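Local structure of TATA-box-binding protein (Sulfolobus acidocaldarius, 1MP9) at residues L50-E55 / K89-Y94; M69-A74 / D78-A83; M160-A165 / D169-A174. The protein probably binds the TATA box of archaeal promoters and, as a general transcription factor, takes part in activating genes transcribed by RNA polymerase. All blocks are in the same frame, centred on the assembly; numbering follows the deposited sequence.

Contact 1 (L50-E55 / K89-Y94)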
loop_
_atom_site.group_PDB
_atom_site.type_symbol
_atom_site.label_atom_id
_atom_site.label_comp_id
_atom_site.label_asym_id
_atom_site.label_seq_id
_atom_site.Cartn_x
_atom_site.Cartn_y
_atom_site.Cartn_z
ATOM N N LEU A 50 0.725 16.327 23.899
ATOM C CA LEU A 50 0.780 15.724 25.218
ATOM C C LEU A 50 0.279 14.286 24.990
ATOM O O LEU A 50 -0.752 14.060 24.323
ATOM C CB LEU A 50 -0.166 16.455 26.209
ATOM C CG LEU A 50 -0.127 15.956 27.656
ATOM C CD1 LEU A 50 -0.361 17.149 28.608
ATOM C CD2 LEU A 50 -1.172 14.846 27.872
ATOM N N ILE A 51 0.995 13.323 25.562
ATOM C CA ILE A 51 0.658 11.907 25.400
ATOM C C ILE A 51 -0.041 11.377 26.639
ATOM O O ILE A 51 0.536 11.351 27.735
ATOM C CB ILE A 51 1.938 11.100 25.127
ATOM C CG1 ILE A 51 2.613 11.691 23.899
ATOM C CG2 ILE A 51 1.602 9.576 24.961
ATOM C CD1 ILE A 51 4.054 11.234 23.644
ATOM N N PHE A 52 -1.293 10.968 26.456
ATOM C CA PHE A 52 -2.132 10.469 27.533
ATOM C C PHE A 52 -2.370 8.991 27.248
ATOM O O PHE A 52 -2.975 8.646 26.255
ATOM C CB PHE A 52 -3.447 11.247 27.512
ATOM C CG PHE A 52 -4.402 10.882 28.610
ATOM C CD1 PHE A 52 -4.714 11.798 29.609
ATOM C CD2 PHE A 52 -4.994 9.615 28.650
ATOM C CE1 PHE A 52 -5.597 11.463 30.629
ATOM C CE2 PHE A 52 -5.882 9.272 29.674
ATOM C CZ PHE A 52 -6.181 10.193 30.659
ATOM N N ARG A 53 -1.883 8.111 28.112
ATOM C CA ARG A 53 -2.050 6.680 27.879
ATOM C C ARG A 53 -3.037 6.058 28.837
ATOM O O ARG A 53 -3.016 6.335 30.038
ATOM C CB ARG A 53 -0.706 5.948 28.009
ATOM C CG ARG A 53 0.342 6.353 26.988
ATOM C CD ARG A 53 1.665 5.624 27.225
ATOM N NE ARG A 53 2.586 5.777 26.099
ATOM C CZ ARG A 53 3.542 6.700 26.016
ATOM N NH1 ARG A 53 3.725 7.577 26.999
ATOM N NH2 ARG A 53 4.318 6.746 24.941
ATOM N N LEU A 54 -3.930 5.237 28.298
ATOM C CA LEU A 54 -4.896 4.539 29.125
ATOM C C LEU A 54 -4.488 3.082 29.081
ATOM O O LEU A 54 -3.934 2.603 28.084
ATOM C CB LEU A 54 -6.306 4.702 28.581
ATOM C CG LEU A 54 -6.967 6.005 29.011
ATOM C CD1 LEU A 54 -8.315 6.176 28.341
ATOM C CD2 LEU A 54 -7.120 5.979 30.514
ATOM N N GLU A 55 -4.739 2.376 30.168
ATOM C CA GLU A 55 -4.380 0.977 30.208
ATOM C C GLU A 55 -5.653 0.160 30.195
ATOM O O GLU A 55 -6.684 0.606 30.690
ATOM C CB GLU A 55 -3.570 0.687 31.465
ATOM C CG GLU A 55 -2.648 -0.479 31.287
ATOM C CD GLU A 55 -1.894 -0.395 29.979
ATOM O OE1 GLU A 55 -1.255 0.649 29.725
ATOM O OE2 GLU A 55 -1.942 -1.375 29.204
ATOM N N LYS A 89 -13.353 12.434 30.913
ATOM C CA LYS A 89 -13.680 12.460 32.338
ATOM C C LYS A 89 -12.440 12.894 33.130
ATOM O O LYS A 89 -12.501 13.802 33.970
ATOM C CB LYS A 89 -14.147 11.077 32.810
ATOM C CG LYS A 89 -14.826 11.082 34.186
ATOM C CD LYS A 89 -15.375 9.705 34.602
ATOM C CE LYS A 89 -16.201 9.816 35.898
ATOM N NZ LYS A 89 -16.851 8.548 36.387
ATOM N N THR A 90 -11.308 12.261 32.835
ATOM C CA THR A 90 -10.058 12.589 33.532
ATOM C C THR A 90 -9.605 14.026 33.304
ATOM O O THR A 90 -9.328 14.760 34.260
ATOM C CB THR A 90 -8.927 11.659 33.108
ATOM O OG1 THR A 90 -9.335 10.312 33.308
ATOM C CG2 THR A 90 -7.675 11.914 33.941
ATOM N N LEU A 91 -9.514 14.435 32.044
ATOM C CA LEU A 91 -9.105 15.799 31.765
ATOM C C LEU A 91 -9.986 16.742 32.586
ATOM O O LEU A 91 -9.512 17.758 33.109
ATOM C CB LEU A 91 -9.247 16.115 30.281
ATOM C CG LEU A 91 -8.416 15.205 29.388
ATOM C CD1 LEU A 91 -8.549 15.674 27.959
ATOM C CD2 LEU A 91 -6.954 15.207 29.852
ATOM N N LYS A 92 -11.263 16.390 32.704
ATOM C CA LYS A 92 -12.199 17.199 33.476
ATOM C C LYS A 92 -11.827 17.140 34.959
ATOM O O LYS A 92 -11.662 18.169 35.591
ATOM C CB LYS A 92 -13.651 16.710 33.284
ATOM C CG LYS A 92 -14.271 17.028 31.922
ATOM C CD LYS A 92 -15.791 16.925 31.957
ATOM C CE LYS A 92 -16.273 15.599 32.551
ATOM N NZ LYS A 92 -17.776 15.480 32.712
ATOM N N LYS A 93 -11.685 15.933 35.501
ATOM C CA LYS A 93 -11.330 15.776 36.898
ATOM C C LYS A 93 -10.112 16.612 37.274
ATOM O O LYS A 93 -9.932 16.969 38.439
ATOM C CB LYS A 93 -11.056 14.308 37.218
ATOM C CG LYS A 93 -10.264 14.073 38.503
ATOM C CD LYS A 93 -10.242 12.585 38.819
ATOM C CE LYS A 93 -9.079 12.163 39.721
ATOM N NZ LYS A 93 -9.093 12.797 41.074
ATOM N N TYR A 94 -9.272 16.938 36.303
ATOM C CA TYR A 94 -8.101 17.729 36.624
ATOM C C TYR A 94 -8.054 19.134 36.049
ATOM O O TYR A 94 -6.975 19.702 35.886
ATOM C CB TYR A 94 -6.846 16.964 36.247
ATOM C CG TYR A 94 -6.619 15.745 37.103
ATOM C CD1 TYR A 94 -6.253 15.870 38.446
ATOM C CD2 TYR A 94 -6.748 14.463 36.573
ATOM C CE1 TYR A 94 -6.017 14.746 39.237
ATOM C CE2 TYR A 94 -6.513 13.331 37.353
ATOM C CZ TYR A 94 -6.145 13.482 38.681
ATOM O OH TYR A 94 -5.857 12.366 39.433
#
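In the helical turn that sets T90 and L91 against F52, the shortest sound polar bond is K93 N to K89 O, at 2.7 Å. T90 OG1 is likewise engaged within the helix, hydrogen-bonded to the carbonyl O of R86. No hydrogen bond crosses to strand 50-54, so the contact is apolar, and it is small: 112 Å² summed over both sides. Its centre is the F52 ring. CG of F52 stands anti to the backbone N (chi1 -178°), which extends the ring from the strand toward the helix and spans much of the 9.7 Å between F52 CA and L91 CA. T90 presents its methyl group: CG2 lies 3.9 Å from F52 CE1, at the ring edge and near the ring plane. T90 CB approaches the neighbouring corner, 4.0 Å from F52 CZ. From L91 only one branch arrives, with CD2 4.1 Å from F52 CE1 and equally near F52 CD1, in an oblique approach. Without the ring, as with an alanine here, T90 CG2 and L91 CD2 would probably lose their aromatic partner and a gap would open between strand and helix. The ring has further neighbours in V40, S61 and I87, while L91 also packs on I63 and M96. Strand 50-54 is the outermost strand at its end of the large antiparallel sheet, its backbone paired with strand 59-63 through F52 and S61, and the contact joins the last turn of helix 77-93 to that edge strand.

Contact 2 (M69-A74 / D78-A83)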
loop_
_atom_site.group_PDB
_atom_site.type_symbol
_atom_site.label_atom_id
_atom_site.label_comp_id
_atom_site.label_asym_id
_atom_site.label_seq_id
_atom_site.Cartn_x
_atom_site.Cartn_y
_atom_site.Cartn_z
ATOM N N MET A 69 -7.643 16.258 19.601
ATOM C CA MET A 69 -7.096 15.095 20.275
ATOM C C MET A 69 -7.126 13.898 19.296
ATOM O O MET A 69 -8.121 13.660 18.608
ATOM C CB MET A 69 -7.920 14.838 21.536
ATOM C CG MET A 69 -7.476 13.680 22.390
ATOM S SD MET A 69 -8.299 13.794 24.031
ATOM C CE MET A 69 -10.000 13.286 23.555
ATOM N N VAL A 70 -6.018 13.175 19.195
ATOM C CA VAL A 70 -5.990 11.999 18.336
ATOM C C VAL A 70 -6.010 10.796 19.279
ATOM O O VAL A 70 -5.181 10.712 20.177
ATOM C CB VAL A 70 -4.719 11.940 17.467
ATOM C CG1 VAL A 70 -4.696 10.582 16.688
ATOM C CG2 VAL A 70 -4.706 13.121 16.449
ATOM N N VAL A 71 -6.952 9.877 19.070
ATOM C CA VAL A 71 -7.081 8.687 19.908
ATOM C C VAL A 71 -6.818 7.449 19.061
ATOM O O VAL A 71 -7.418 7.266 17.994
ATOM C CB VAL A 71 -8.484 8.640 20.537
ATOM C CG1 VAL A 71 -8.657 7.387 21.397
ATOM C CG2 VAL A 71 -8.671 9.897 21.410
ATOM N N THR A 72 -5.916 6.599 19.539
ATOM C CA THR A 72 -5.547 5.416 18.798
ATOM C C THR A 72 -5.552 4.177 19.687
ATOM O O THR A 72 -5.334 4.278 20.902
ATOM C CB THR A 72 -4.150 5.618 18.174
ATOM O OG1 THR A 72 -3.840 4.523 17.333
ATOM C CG2 THR A 72 -3.073 5.737 19.276
ATOM N N GLY A 73 -5.827 3.020 19.088
ATOM C CA GLY A 73 -5.838 1.782 19.852
ATOM C C GLY A 73 -7.158 1.032 19.943
ATOM O O GLY A 73 -7.153 -0.201 20.093
ATOM N N ALA A 74 -8.291 1.733 19.844
ATOM C CA ALA A 74 -9.598 1.066 19.946
ATOM C C ALA A 74 -9.827 0.125 18.760
ATOM O O ALA A 74 -9.385 0.416 17.638
ATOM C CB ALA A 74 -10.708 2.097 20.002
ATOM N N ASP A 78 -17.651 1.069 19.852
ATOM C CA ASP A 78 -17.998 1.103 21.272
ATOM C C ASP A 78 -16.766 1.324 22.129
ATOM O O ASP A 78 -16.786 2.110 23.099
ATOM C CB ASP A 78 -18.685 -0.193 21.702
ATOM C CG ASP A 78 -20.102 -0.255 21.231
ATOM O OD1 ASP A 78 -20.785 0.788 21.337
ATOM O OD2 ASP A 78 -20.538 -1.324 20.755
ATOM N N GLU A 79 -15.689 0.636 21.765
ATOM C CA GLU A 79 -14.443 0.762 22.496
ATOM C C GLU A 79 -13.915 2.197 22.376
ATOM O O GLU A 79 -13.414 2.777 23.350
ATOM C CB GLU A 79 -13.405 -0.215 21.946
ATOM C CG GLU A 79 -12.489 -0.810 23.024
ATOM C CD GLU A 79 -11.124 -1.241 22.480
ATOM O OE1 GLU A 79 -11.071 -2.085 21.546
ATOM O OE2 GLU A 79 -10.104 -0.722 22.997
ATOM N N LEU A 80 -14.021 2.756 21.176
ATOM C CA LEU A 80 -13.566 4.107 20.926
ATOM C C LEU A 80 -14.325 5.098 21.806
ATOM O O LEU A 80 -13.722 5.943 22.456
ATOM C CB LEU A 80 -13.790 4.475 19.457
ATOM C CG LEU A 80 -13.485 5.921 19.059
ATOM C CD1 LEU A 80 -12.053 6.247 19.367
ATOM C CD2 LEU A 80 -13.753 6.120 17.567
ATOM N N ILE A 81 -15.654 4.998 21.795
ATOM C CA ILE A 81 -16.496 5.891 22.585
ATOM C C ILE A 81 -16.209 5.791 24.066
ATOM O O ILE A 81 -16.111 6.810 24.752
ATOM C CB ILE A 81 -18.001 5.625 22.300
ATOM C CG1 ILE A 81 -18.315 6.083 20.877
ATOM C CG2 ILE A 81 -18.894 6.383 23.309
ATOM C CD1 ILE A 81 -19.682 5.764 20.391
ATOM N N LYS A 82 -16.039 4.578 24.581
ATOM C CA LYS A 82 -15.771 4.439 26.008
ATOM C C LYS A 82 -14.437 5.063 26.347
ATOM O O LYS A 82 -14.283 5.696 27.385
ATOM C CB LYS A 82 -15.765 2.973 26.437
ATOM C CG LYS A 82 -17.112 2.279 26.294
ATOM C CD LYS A 82 -17.036 0.848 26.816
ATOM C CE LYS A 82 -18.099 -0.034 26.161
ATOM N NZ LYS A 82 -18.285 -1.301 26.935
ATOM N N ALA A 83 -13.461 4.869 25.475
ATOM C CA ALA A 83 -12.143 5.445 25.704
ATOM C C ALA A 83 -12.201 6.964 25.714
ATOM O O ALA A 83 -11.627 7.609 26.580
ATOM C CB ALA A 83 -11.175 4.968 24.615
HETATM O O HOH W 1 -7.601 -1.387 22.823
#
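A74 and L80 form the tight part of this contact. Their CA atoms are 5.1 Å apart, close enough for the A74 methyl to press on the helix backbone itself: A74 CB is 3.6 Å from L80 N and equally close to L80 CA. Beside it, the CB atoms of A74 and L80 lie 3.9 Å apart. Further into the strand the fit is easier, with V71 CG1 meeting L80 CD1 at 4.1 Å. Both side chains take the torsion that puts a branch anti to the backbone N (chi1 179° for V71 CG1, 174° for L80 CG), and they meet at a slant.

The chain here passes from strand 68-72 through a short turn into helix 77-93, the strand-to-helix turn of the first repeat in the TBP saddle, where a long helix lies on the convex side of a curved antiparallel sheet. G73 makes the bend with a positive phi of 117°, a backbone conformation in which any side chain would collide with the T72 carbonyl O. V70 and T72 point to the other side of the sheet, where both pack on F126 of the second subunit.

The loose side lies at E79. Its carboxylate flanks the A74 backbone, OE2 being 3.6 Å from A74 CA, without a direct bond across the contact. OE1 is hydrogen-bonded instead to K75 N in the turn, and the E79 backbone N is bonded to S76 OG. A water stands between the carboxylate and the G73 carbonyl, within hydrogen-bonding distance of both oxygens, 2.6 Å from E79 OE2 and 3.0 Å from G73 O.

Contact 3 (M160-A165 / D169-A174)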
loop_
_atom_site.group_PDB
_atom_site.type_symbol
_atom_site.label_atom_id
_atom_site.label_comp_id
_atom_site.label_asym_id
_atom_site.label_seq_id
_atom_site.Cartn_x
_atom_site.Cartn_y
_atom_site.Cartn_z
ATOM N N MET A 160 -4.986 -10.672 4.588
ATOM C CA MET A 160 -5.019 -9.361 3.964
ATOM C C MET A 160 -4.997 -8.313 5.032
ATOM O O MET A 160 -5.435 -8.551 6.172
ATOM C CB MET A 160 -6.344 -9.122 3.227
ATOM C CG MET A 160 -6.582 -9.741 1.889
ATOM S SD MET A 160 -8.378 -9.425 1.526
ATOM C CE MET A 160 -8.371 -7.635 1.278
ATOM N N VAL A 161 -4.533 -7.135 4.640
ATOM C CA VAL A 161 -4.556 -5.996 5.521
ATOM C C VAL A 161 -5.335 -4.923 4.719
ATOM O O VAL A 161 -5.114 -4.737 3.505
ATOM C CB VAL A 161 -3.157 -5.494 5.832
ATOM C CG1 VAL A 161 -3.238 -4.195 6.657
ATOM C CG2 VAL A 161 -2.379 -6.545 6.628
ATOM N N ILE A 162 -6.262 -4.248 5.371
ATOM C CA ILE A 162 -7.040 -3.224 4.680
ATOM C C ILE A 162 -6.884 -1.900 5.423
ATOM O O ILE A 162 -7.159 -1.832 6.626
ATOM C CB ILE A 162 -8.546 -3.568 4.658
ATOM C CG1 ILE A 162 -8.794 -4.944 4.026
ATOM C CG2 ILE A 162 -9.303 -2.492 3.876
ATOM C CD1 ILE A 162 -8.667 -6.142 5.007
ATOM N N THR A 163 -6.440 -0.851 4.737
ATOM C CA THR A 163 -6.295 0.436 5.404
ATOM C C THR A 163 -6.875 1.586 4.546
ATOM O O THR A 163 -6.935 1.493 3.320
ATOM C CB THR A 163 -4.783 0.727 5.746
ATOM O OG1 THR A 163 -4.667 1.980 6.420
ATOM C CG2 THR A 163 -3.929 0.811 4.461
ATOM N N GLY A 164 -7.292 2.667 5.189
ATOM C CA GLY A 164 -7.816 3.790 4.424
ATOM C C GLY A 164 -9.296 4.031 4.658
ATOM O O GLY A 164 -9.785 5.119 4.437
ATOM N N ALA A 165 -10.014 3.017 5.117
ATOM C CA ALA A 165 -11.435 3.176 5.326
ATOM C C ALA A 165 -11.742 3.990 6.567
ATOM O O ALA A 165 -10.962 4.004 7.525
ATOM C CB ALA A 165 -12.099 1.818 5.436
ATOM N N ASP A 169 -18.344 -0.557 7.253
ATOM C CA ASP A 169 -18.919 -1.201 6.075
ATOM C C ASP A 169 -18.026 -1.065 4.845
ATOM O O ASP A 169 -18.050 -1.923 3.972
ATOM C CB ASP A 169 -20.365 -0.724 5.759
ATOM C CG ASP A 169 -20.498 0.793 5.573
ATOM O OD1 ASP A 169 -19.517 1.525 5.314
ATOM O OD2 ASP A 169 -21.640 1.258 5.681
ATOM N N GLU A 170 -17.233 -0.002 4.772
ATOM C CA GLU A 170 -16.308 0.147 3.640
ATOM C C GLU A 170 -15.263 -0.970 3.717
ATOM O O GLU A 170 -14.845 -1.524 2.682
ATOM C CB GLU A 170 -15.582 1.496 3.684
ATOM C CG GLU A 170 -16.492 2.700 3.692
ATOM C CD GLU A 170 -15.701 3.990 3.727
ATOM O OE1 GLU A 170 -14.725 4.095 4.501
ATOM O OE2 GLU A 170 -16.057 4.908 2.964
ATOM N N VAL A 171 -14.800 -1.273 4.931
ATOM C CA VAL A 171 -13.830 -2.353 5.058
ATOM C C VAL A 171 -14.426 -3.621 4.489
ATOM O O VAL A 171 -13.804 -4.294 3.637
ATOM C CB VAL A 171 -13.452 -2.628 6.498
ATOM C CG1 VAL A 171 -12.598 -3.926 6.554
ATOM C CG2 VAL A 171 -12.648 -1.428 7.065
ATOM N N HIS A 172 -15.638 -3.954 4.934
ATOM C CA HIS A 172 -16.274 -5.165 4.443
ATOM C C HIS A 172 -16.566 -5.136 2.963
ATOM O O HIS A 172 -16.510 -6.172 2.294
ATOM C CB HIS A 172 -17.559 -5.475 5.213
ATOM C CG HIS A 172 -17.312 -6.043 6.566
ATOM N ND1 HIS A 172 -17.025 -5.259 7.667
ATOM C CD2 HIS A 172 -17.352 -7.319 7.010
ATOM C CE1 HIS A 172 -16.913 -6.032 8.735
ATOM N NE2 HIS A 172 -17.111 -7.287 8.361
ATOM N N LYS A 173 -16.889 -3.969 2.436
ATOM C CA LYS A 173 -17.140 -3.888 1.007
ATOM C C LYS A 173 -15.863 -4.171 0.205
ATOM O O LYS A 173 -15.872 -4.897 -0.799
ATOM C CB LYS A 173 -17.618 -2.499 0.608
ATOM C CG LYS A 173 -17.759 -2.362 -0.909
ATOM C CD LYS A 173 -18.347 -1.005 -1.289
ATOM C CE LYS A 173 -18.415 -0.825 -2.819
ATOM N NZ LYS A 173 -19.010 0.523 -3.099
ATOM N N ALA A 174 -14.758 -3.597 0.644
ATOM C CA ALA A 174 -13.508 -3.814 -0.075
ATOM C C ALA A 174 -13.090 -5.300 -0.072
ATOM O O ALA A 174 -12.612 -5.812 -1.081
ATOM C CB ALA A 174 -12.409 -2.936 0.548
#
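Apolar packing between A165 and V171 supplies the closest hydrophobic approach, A165 CB to V171 CG2 at 3.7 Å. The other V171 branch faces the strand: CG1, anti to the backbone N (chi1 171°), meets I162 CG2 at a slack 4.5 Å. Beyond the two segments V171 also rests on I109 and A111, and A165 on V150, so this packing belongs to a wider buried layer.

The polar component lies with E170. OE1 comes within 3.5 Å of A165 CA and 3.6 Å of A165 CB, van der Waals contacts with the chain it flanks. Its hydrogen bonds go to the turn instead, where the backbone N atoms of K166 and R167 both grip this one oxygen. Two bonds on OE1 should fix the carboxylate's rotation, and its place by the start of helix 168-184 probably favours the negative charge.

Backbone geometry completes the account: G164 turns the chain at phi 113°, where a CB would strike the carbonyl O of T163. A strand leaving the sheet through such a glycine corner and returning as a long helix over the convex face is the closing element of the second repeat in the TBP saddle.

Overall arrangement
All three contacts are buried and join a long helix to one face of the same large antiparallel sheet. Contacts 1 and 2 share helix 77-93 and touch where L54 CD1 comes 4.0 Å from A83 O. Contact 1, at the edge strand and 23 Å from the chain centre, is the smallest and relies on an aromatic ring. Contacts 2 and 3 occupy equivalent turns of the two repeats: a strand valine meets a helix leucine in contact 2, a strand isoleucine meets a helix valine in contact 3. The glutamate of contact 2 reaches a water beside the glycine carbonyl, while that of contact 3 takes two backbone N-H groups of the turn on one oxygen. Strand residues of both also reach the second subunit.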